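Local coordinates for protein Bd3460 (Bdellovibrio bacteriovorus, PDB 5CEC) that binds the predatory endopeptidase Bd3459 through its ankyrin repeats and, as its immunity protein, probably protects the predator from its own enzyme during invasion, at residues 91-94 / 95-99. Numbering follows the deposited sequence.
Sequences LKNN and GGETA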
ATOM      1  N   LEU B  91      -1.064   4.902  27.224  1.00 15.46           N
ATOM      2  CA  LEU B  91       0.382   4.713  27.346  1.00 15.60           C
ATOM      3  C   LEU B  91       1.072   5.377  26.167  1.00 15.19           C
ATOM      4  O   LEU B  91       0.493   5.540  25.090  1.00 15.31           O
ATOM      5  CB  LEU B  91       0.731   3.240  27.466  1.00 17.36           C
ATOM      6  CG  LEU B  91       0.140   2.547  28.704  1.00 18.01           C
ATOM      7  CD1 LEU B  91       0.343   1.057  28.629  1.00 19.27           C
ATOM      8  CD2 LEU B  91       0.756   3.115  29.966  1.00 19.60           C
ATOM      9  N   LYS B  92       2.314   5.793  26.384  1.00 15.63           N
ATOM     10  CA  LYS B  92       3.093   6.531  25.398  1.00 15.56           C
ATOM     11  C   LYS B  92       4.439   5.886  25.169  1.00 15.93           C
ATOM     12  O   LYS B  92       5.073   5.386  26.110  1.00 17.66           O
ATOM     13  CB  LYS B  92       3.304   7.974  25.848  1.00 16.07           C
ATOM     14  CG  LYS B  92       2.020   8.766  25.850  1.00 17.28           C
ATOM     15  CD  LYS B  92       2.194  10.089  26.509  1.00 20.21           C
ATOM     16  CE  LYS B  92       0.914  10.866  26.530  1.00 23.85           C
ATOM     17  NZ  LYS B  92       1.015  11.916  27.580  1.00 27.47           N
ATOM     18  N   ASN B  93       4.877   5.886  23.916  1.00 15.00           N
ATOM     19  CA  ASN B  93       6.244   5.418  23.614  1.00 15.29           C
ATOM     20  C   ASN B  93       7.275   6.486  23.936  1.00 15.12           C
ATOM     21  O   ASN B  93       6.945   7.549  24.443  1.00 17.49           O
ATOM     22  CB  ASN B  93       6.357   4.950  22.170  1.00 15.67           C
ATOM     23  CG  ASN B  93       6.464   6.101  21.192  1.00 14.87           C
ATOM     24  OD1 ASN B  93       5.861   7.143  21.403  1.00 16.04           O
ATOM     25  ND2 ASN B  93       7.289   5.956  20.153  1.00 15.18           N
ATOM     26  N   ASN B  94       8.524   6.237  23.557  1.00 17.13           N
ATOM     27  CA  ASN B  94       9.583   7.241  23.790  1.00 17.48           C
ATOM     28  C   ASN B  94       9.430   8.539  23.001  1.00 18.46           C
ATOM     29  O   ASN B  94       9.942   9.565  23.431  1.00 23.44           O
ATOM     30  CB  ASN B  94      10.985   6.637  23.630  1.00 17.85           C
ATOM     31  CG  ASN B  94      11.300   6.162  22.215  1.00 17.77           C
ATOM     32  OD1 ASN B  94      10.440   6.113  21.342  1.00 17.84           O
ATOM     33  ND2 ASN B  94      12.524   5.754  22.013  1.00 19.94           N
ATOM     34  N   GLY B  95       8.637   8.509  21.930  1.00 17.43           N
ATOM     35  CA  GLY B  95       8.284   9.698  21.196  1.00 16.52           C
ATOM     36  C   GLY B  95       7.076  10.439  21.749  1.00 17.19           C
ATOM     37  O   GLY B  95       6.623  11.409  21.158  1.00 18.28           O
ATOM     38  N   GLY B  96       6.563   9.987  22.887  1.00 16.37           N
ATOM     39  CA  GLY B  96       5.414  10.642  23.523  1.00 16.24           C
ATOM     40  C   GLY B  96       4.064  10.341  22.928  1.00 14.73           C
ATOM     41  O   GLY B  96       3.093  11.028  23.260  1.00 16.33           O
ATOM     42  N   GLU B  97       3.999   9.322  22.070  1.00 14.05           N
ATOM     43  CA  GLU B  97       2.802   9.033  21.307  1.00 13.97           C
ATOM     44  C   GLU B  97       1.966   7.918  21.879  1.00 13.77           C
ATOM     45  O   GLU B  97       2.460   6.846  22.212  1.00 14.79           O
ATOM     46  CB  GLU B  97       3.172   8.719  19.865  1.00 14.34           C
ATOM     47  CG  GLU B  97       3.664   9.952  19.116  1.00 14.90           C
ATOM     48  CD  GLU B  97       3.917   9.722  17.637  1.00 14.98           C
ATOM     49  OE1 GLU B  97       4.424   8.634  17.284  1.00 16.10           O
ATOM     50  OE2 GLU B  97       3.621  10.649  16.846  1.00 14.44           O
ATOM     51  N   THR B  98       0.669   8.179  21.981  1.00 13.85           N
ATOM     52  CA  THR B  98      -0.301   7.138  22.293  1.00 13.62           C
ATOM     53  C   THR B  98      -0.654   6.379  21.005  1.00 13.78           C
ATOM     54  O   THR B  98      -0.269   6.789  19.871  1.00 13.82           O
ATOM     55  CB  THR B  98      -1.603   7.693  22.857  1.00 14.17           C
ATOM     56  OG1 THR B  98      -2.254   8.439  21.828  1.00 14.58           O
ATOM     57  CG2 THR B  98      -1.368   8.577  24.098  1.00 14.77           C
ATOM     58  N   ALA B  99      -1.341   5.258  21.156  1.00 13.66           N
ATOM     59  CA  ALA B  99      -1.833   4.502  20.010  1.00 13.86           C
ATOM     60  C   ALA B  99      -2.597   5.358  19.008  1.00 13.79           C
ATOM     61  O   ALA B  99      -2.428   5.188  17.799  1.00 13.67           O
ATOM     62  CB  ALA B  99      -2.704   3.314  20.430  1.00 14.95           C
TER
HETATM   63  O   HOH W   1      -1.442   4.110  23.834  1.00 15.10           O
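The backbone carbonyl of Glu97 is gripped from the other arm of the hairpin by two groups: Asn93 N donates a hydrogen bond to Glu97 O (3.1 Å), and Lys92 CA approaches the same oxygen in a CA-H...O contact. In the reverse direction, Glu97 N donates to the amide oxygen Asn93 OD1 at 2.9 Å, the donor lying almost straight beyond the side-chain carbonyl, 169° at OD1. Asn93 and Glu97 are thus joined by a backbone and a side-chain bond. With chi1 at 78°, Asn93 CG sits between its own backbone N and carbonyl carbon, which swings the amide inward over the turn. The turn itself is type I, from Asn93 to Gly96, closed by the hydrogen bond from Gly96 N to Asn93 O, 2.9 Å; Gly96 has the positive phi (78°) that glycine tolerates easily. This is the beta-hairpin loop that links successive ankyrin repeats, with the predicted boundary between Asn94 and Gly95 at its tip, and it leads directly into helix 99-105. Thr98 is the N-cap of that helix, its OG1 making a weak bond to Ala101 N. Further down the hairpin, Leu91 O receives a CA-H...O contact from Thr98 CA (3.3 Å), and a water donates to Leu91 O while accepting from Ala99 N, bridging the arms where they part. On one flank the extended Lys92 chain runs beside Thr98, CG to CG2 at 3.8 Å, and its CD lies 3.5 Å from Gly96 O. Three side-chain atoms reach Bd3459: Asn93 ND2 and Glu97 OE1 both hydrogen-bond Ser393 OG of that chain, and Asn94 ND2 hydrogen-bonds the backbone oxygen of Lys390 of the same chain. Glu97 OE2 accepts from Ala127 N of the next hairpin loop.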